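Local coordinates for protein polyisoprenyl-teichoic acid--peptidoglycan teichoic acid transferase TagV (Bacillus subtilis, PDB 6UF3) that belongs to the LytR-CpsA-Psr family of bacterial cell-envelope proteins, at residues Q21-S25 with K63-S69; R50-A54 with E75-T79. All coordinates share one frame; numbering follows the deposited sequence.

Contact 1: residues Q21-S25 with K63-S69; sequences QKGRS and KINAAYS
Ser25 and Asn65 meet in the tightly packed part of the contact. The amide N of Ser25 donates to Asn65 O over 3.2 Å, lying in the carbonyl plane on a lone pair, and Ser25 O lies against Asn65 CB, 3.1 Å away. Serine suits this buried place because its short hydroxyl can share a water: OG is 2.8 Å from a molecule that also donates to Ile64 O and accepts from Tyr68 N, so polar groups of the helical turn are satisfied inside. A second water links Ser25 O to Asn65 ND2.

Beside this, Tyr68 fills the inner side. Its CG stands anti to the backbone N (chi1 -157°), which directs the ring to Lys22 and Gly23 on the other segment and to Met11 and Ile13 of strand 6-13. Gly23 O meets the ring edge, 3.2 Å from Tyr68 CD1, while CB of Lys22 approaches it obliquely at 3.6 Å. Ser69 turns its hydroxyl back on its own segment, OG donating to Ala66 O over 2.6 Å, and presents CB and CA to the Lys22 carbonyl.

The outer side is looser. Arg24 bends at chi3, bringing its guanidinium over the methyl of Ala66, with the Asn65 amide almost perpendicular to it (85°). The bond from Arg24 NH2 to Asn65 OD1 is weak, bent to 126° despite its 2.9 Å length. Gln21 and Lys22 are exposed; the Lys22 amine leads away from the contact. Lys63 directs its own charge to a salt bridge with Asp48.

The one well-aligned direct bond is thus between backbone groups, supplemented by two waters held partly by Ser25 OG and Asn65 ND2, whereas the long charged side chain of Arg24 adds a poorly aligned bond at the exposed margin.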
loop_
_atom_site.group_PDB
_atom_site.type_symbol
_atom_site.label_atom_id
_atom_site.label_comp_id
_atom_site.label_asym_id
_atom_site.label_seq_id
_atom_site.Cartn_x
_atom_site.Cartn_y
_atom_site.Cartn_z
ATOM N N GLN A 21 5.319 10.432 -19.400
ATOM C CA GLN A 21 6.015 9.972 -18.203
ATOM C C GLN A 21 5.297 8.752 -17.633
ATOM O O GLN A 21 5.005 7.797 -18.364
ATOM C CB GLN A 21 6.092 11.087 -17.147
ATOM C CG GLN A 21 7.130 12.186 -17.425
ATOM C CD GLN A 21 7.090 13.310 -16.383
ATOM O OE1 GLN A 21 6.096 14.032 -16.271
ATOM N NE2 GLN A 21 8.167 13.450 -15.609
ATOM N N LYS A 22 5.006 8.778 -16.331
ATOM C CA LYS A 22 4.212 7.758 -15.654
ATOM C C LYS A 22 2.949 8.394 -15.078
ATOM O O LYS A 22 2.799 9.617 -15.050
ATOM C CB LYS A 22 5.013 7.070 -14.535
ATOM C CG LYS A 22 6.468 6.775 -14.874
ATOM C CD LYS A 22 6.714 5.285 -15.060
ATOM C CE LYS A 22 8.014 5.033 -15.815
ATOM N NZ LYS A 22 8.106 3.638 -16.328
ATOM N N GLY A 23 2.025 7.541 -14.601
ATOM C CA GLY A 23 0.799 8.030 -14.000
ATOM C C GLY A 23 0.970 8.368 -12.524
ATOM O O GLY A 23 1.977 8.041 -11.905
ATOM N N ARG A 24 -0.033 9.042 -11.967
ATOM C CA ARG A 24 -0.032 9.284 -10.525
ATOM C C ARG A 24 -0.362 8.000 -9.772
ATOM O O ARG A 24 -1.120 7.151 -10.249
ATOM C CB ARG A 24 -1.041 10.372 -10.160
ATOM C CG ARG A 24 -0.760 11.711 -10.828
ATOM C CD ARG A 24 -1.939 12.660 -10.693
ATOM N NE ARG A 24 -1.869 13.422 -9.452
ATOM C CZ ARG A 24 -1.330 14.632 -9.348
ATOM N NH1 ARG A 24 -0.816 15.225 -10.420
ATOM N NH2 ARG A 24 -1.308 15.249 -8.173
ATOM N N SER A 25 0.221 7.855 -8.589
ATOM C CA SER A 25 -0.118 6.713 -7.759
ATOM C C SER A 25 -1.453 6.967 -7.066
ATOM O O SER A 25 -1.826 8.107 -6.782
ATOM C CB SER A 25 0.987 6.427 -6.739
ATOM O OG SER A 25 1.218 7.544 -5.898
ATOM N N LYS A 63 1.552 17.240 -4.073
ATOM C CA LYS A 63 0.922 16.040 -3.539
ATOM C C LYS A 63 1.824 14.835 -3.762
ATOM O O LYS A 63 2.474 14.723 -4.795
ATOM C CB LYS A 63 -0.426 15.804 -4.208
ATOM C CG LYS A 63 -1.400 16.921 -4.060
ATOM C CD LYS A 63 -2.684 16.575 -4.769
ATOM C CE LYS A 63 -3.607 17.755 -4.795
ATOM N NZ LYS A 63 -5.002 17.350 -5.094
ATOM N N ILE A 64 1.851 13.915 -2.792
ATOM C CA ILE A 64 2.795 12.807 -2.907
ATOM C C ILE A 64 2.453 11.913 -4.099
ATOM O O ILE A 64 3.345 11.290 -4.690
ATOM C CB ILE A 64 2.868 12.011 -1.589
ATOM C CG1 ILE A 64 4.057 11.048 -1.631
ATOM C CG2 ILE A 64 1.549 11.285 -1.294
ATOM C CD1 ILE A 64 4.456 10.494 -0.262
ATOM N N ASN A 65 1.183 11.870 -4.507
ATOM C CA ASN A 65 0.820 10.992 -5.618
ATOM C C ASN A 65 1.415 11.458 -6.939
ATOM O O ASN A 65 1.485 10.664 -7.886
ATOM C CB ASN A 65 -0.703 10.852 -5.726
ATOM C CG ASN A 65 -1.397 12.126 -6.147
ATOM O OD1 ASN A 65 -0.793 13.195 -6.212
ATOM N ND2 ASN A 65 -2.684 12.018 -6.433
ATOM N N ALA A 66 1.874 12.709 -7.020
ATOM C CA ALA A 66 2.533 13.164 -8.239
ATOM C C ALA A 66 3.940 12.601 -8.385
ATOM O O ALA A 66 4.496 12.660 -9.489
ATOM C CB ALA A 66 2.578 14.694 -8.283
ATOM N N ALA A 67 4.526 12.048 -7.311
ATOM C CA ALA A 67 5.903 11.564 -7.409
ATOM C C ALA A 67 6.049 10.507 -8.496
ATOM O O ALA A 67 7.022 10.516 -9.251
ATOM C CB ALA A 67 6.376 10.999 -6.066
ATOM N N TYR A 68 5.102 9.567 -8.571
ATOM C CA TYR A 68 5.199 8.514 -9.575
ATOM C C TYR A 68 5.114 9.090 -10.974
ATOM O O TYR A 68 5.716 8.550 -11.905
ATOM C CB TYR A 68 4.103 7.468 -9.351
ATOM C CG TYR A 68 4.418 6.102 -9.930
ATOM C CD1 TYR A 68 4.095 5.802 -11.238
ATOM C CD2 TYR A 68 5.019 5.114 -9.159
ATOM C CE1 TYR A 68 4.377 4.562 -11.789
ATOM C CE2 TYR A 68 5.305 3.859 -9.702
ATOM C CZ TYR A 68 4.982 3.593 -11.013
ATOM O OH TYR A 68 5.253 2.358 -11.575
ATOM N N SER A 69 4.386 10.196 -11.134
ATOM C CA SER A 69 4.273 10.829 -12.433
ATOM C C SER A 69 5.471 11.708 -12.752
ATOM O O SER A 69 5.544 12.250 -13.858
ATOM C CB SER A 69 3.002 11.674 -12.491
ATOM O OG SER A 69 3.192 12.870 -11.757
HETATM O O HOH W 1 3.679 8.822 -5.978
HETATM O O HOH W 2 -4.139 9.481 -7.236
#

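Contact 2: residues R50-A54 with E75-T79; sequences RVQLA and ETVET
Thr79 OG1 takes the amide hydrogen of Ala54 in an almost straight bond, 3.0 Å long with an angle of 176° at the hydrogen. The small side chain of Ala54 lets the loop lie close to helix 72-84: its CB rests 3.6 Å from Glu78 CB, with the rest of the glutamate alongside. Glu75 comes in from the preceding turn. Bent at chi2 (65°), it folds its carboxyl group back to the loop and sets OE2 2.7 Å from Ala54 O and 3.6 Å from Leu53 CB.

The next layer fixes the threonine. Its hydroxyl donates to Glu75 O over 2.8 Å, from above the carbonyl plane, while Thr79 N reaches the same oxygen from the opposite face. With CG2 anti to the backbone N, the methyl is turned to the hydrophobic side of the loop, 3.9 Å from Val51 CG2 and near Leu53 CD2; beta-branching thus gives one residue both a polar and an apolar arm.

Farther out, a water donates to both Gln52 O and Thr79 O. Gln52 NE2 is bonded to Gly59 O, and Val51 pairs by its backbone with Thr62 in the two-stranded sheet.

Donating to the helix and accepting from the loop, the threonine hydroxyl serves both segments at once and has a defined direction for each bond.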
loop_
_atom_site.group_PDB
_atom_site.type_symbol
_atom_site.label_atom_id
_atom_site.label_comp_id
_atom_site.label_asym_id
_atom_site.label_seq_id
_atom_site.Cartn_x
_atom_site.Cartn_y
_atom_site.Cartn_z
ATOM N N ARG A 50 0.797 16.645 1.300
ATOM C CA ARG A 50 1.660 17.722 0.813
ATOM C C ARG A 50 3.097 17.480 1.275
ATOM O O ARG A 50 3.391 17.523 2.475
ATOM C CB ARG A 50 1.128 19.064 1.304
ATOM C CG ARG A 50 1.872 20.295 0.768
ATOM C CD ARG A 50 1.021 21.533 0.998
ATOM N NE ARG A 50 1.738 22.793 0.752
ATOM C CZ ARG A 50 2.294 23.534 1.704
ATOM N NH1 ARG A 50 2.222 23.157 2.975
ATOM N NH2 ARG A 50 2.922 24.663 1.396
ATOM N N VAL A 51 4.005 17.234 0.324
ATOM C CA VAL A 51 5.376 16.828 0.623
ATOM C C VAL A 51 6.318 17.471 -0.384
ATOM O O VAL A 51 5.916 17.885 -1.474
ATOM C CB VAL A 51 5.580 15.293 0.575
ATOM C CG1 VAL A 51 4.660 14.584 1.563
ATOM C CG2 VAL A 51 5.374 14.775 -0.851
ATOM N N GLN A 52 7.595 17.529 -0.013
ATOM C CA GLN A 52 8.648 17.873 -0.961
ATOM C C GLN A 52 9.050 16.622 -1.732
ATOM O O GLN A 52 9.364 15.590 -1.135
ATOM C CB GLN A 52 9.859 18.471 -0.247
ATOM C CG GLN A 52 10.875 19.109 -1.191
ATOM C CD GLN A 52 10.438 20.480 -1.689
ATOM O OE1 GLN A 52 9.847 21.270 -0.950
ATOM N NE2 GLN A 52 10.732 20.768 -2.951
ATOM N N LEU A 53 9.032 16.706 -3.062
ATOM C CA LEU A 53 9.464 15.562 -3.854
ATOM C C LEU A 53 10.958 15.344 -3.671
ATOM O O LEU A 53 11.727 16.302 -3.585
ATOM C CB LEU A 53 9.158 15.793 -5.338
ATOM C CG LEU A 53 7.673 15.901 -5.678
ATOM C CD1 LEU A 53 7.465 16.014 -7.183
ATOM C CD2 LEU A 53 6.914 14.721 -5.103
ATOM N N ALA A 54 11.374 14.082 -3.626
ATOM C CA ALA A 54 12.791 13.794 -3.460
ATOM C C ALA A 54 13.601 14.449 -4.568
ATOM O O ALA A 54 13.234 14.376 -5.745
ATOM C CB ALA A 54 13.018 12.284 -3.461
ATOM N N GLU A 75 11.267 7.651 -8.002
ATOM C CA GLU A 75 10.937 8.926 -7.368
ATOM C C GLU A 75 9.943 8.732 -6.228
ATOM O O GLU A 75 10.085 9.349 -5.165
ATOM C CB GLU A 75 10.419 9.911 -8.422
ATOM C CG GLU A 75 10.073 11.289 -7.902
ATOM C CD GLU A 75 11.266 12.066 -7.366
ATOM O OE1 GLU A 75 12.410 11.769 -7.739
ATOM O OE2 GLU A 75 11.055 12.991 -6.557
ATOM N N THR A 76 8.953 7.847 -6.404
ATOM C CA THR A 76 8.017 7.599 -5.308
ATOM C C THR A 76 8.724 6.991 -4.100
ATOM O O THR A 76 8.507 7.420 -2.960
ATOM C CB THR A 76 6.888 6.671 -5.767
ATOM O OG1 THR A 76 6.141 7.320 -6.795
ATOM C CG2 THR A 76 5.947 6.394 -4.616
ATOM N N VAL A 77 9.571 5.982 -4.333
ATOM C CA VAL A 77 10.303 5.340 -3.242
ATOM C C VAL A 77 11.135 6.363 -2.486
ATOM O O VAL A 77 11.106 6.421 -1.252
ATOM C CB VAL A 77 11.179 4.193 -3.767
ATOM C CG1 VAL A 77 12.159 3.751 -2.675
ATOM C CG2 VAL A 77 10.299 3.002 -4.201
ATOM N N GLU A 78 11.880 7.193 -3.210
ATOM C CA GLU A 78 12.746 8.150 -2.530
ATOM C C GLU A 78 11.939 9.228 -1.816
ATOM O O GLU A 78 12.336 9.703 -0.744
ATOM C CB GLU A 78 13.711 8.779 -3.533
ATOM C CG GLU A 78 15.033 9.165 -2.920
ATOM C CD GLU A 78 15.898 9.998 -3.860
ATOM O OE1 GLU A 78 15.470 10.250 -5.006
ATOM O OE2 GLU A 78 17.001 10.401 -3.442
ATOM N N THR A 79 10.810 9.641 -2.395
ATOM C CA THR A 79 9.970 10.628 -1.731
ATOM C C THR A 79 9.387 10.071 -0.433
ATOM O O THR A 79 9.347 10.774 0.585
ATOM C CB THR A 79 8.866 11.100 -2.681
ATOM O OG1 THR A 79 9.472 11.732 -3.815
ATOM C CG2 THR A 79 7.942 12.110 -1.986
HETATM O O HOH W 3 9.246 13.656 0.969
#

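The centres of the two contacts lie about 9 Å apart, on the same side of the chain's centre. Their segments alternate in sequence, 21-25, 50-54, 63-69 and 75-79, so the two connections interlock. The turn at 63-69 leaves strand 62-63, the antiparallel partner of strand 50-51, and leads into helix 72-84, which carries 75-79. The contacts also touch directly: Ile64 CB lies 3.8 Å from Val51 CG2, and Ala67 and Tyr68 adjoin Thr76. Contact 1 fastens this turn to the loop before strand 25-34 of the mixed sheet, while contact 2 attaches helix 72-84 to the loop that follows strand 50-51; together they join two loops, a turn and a helix.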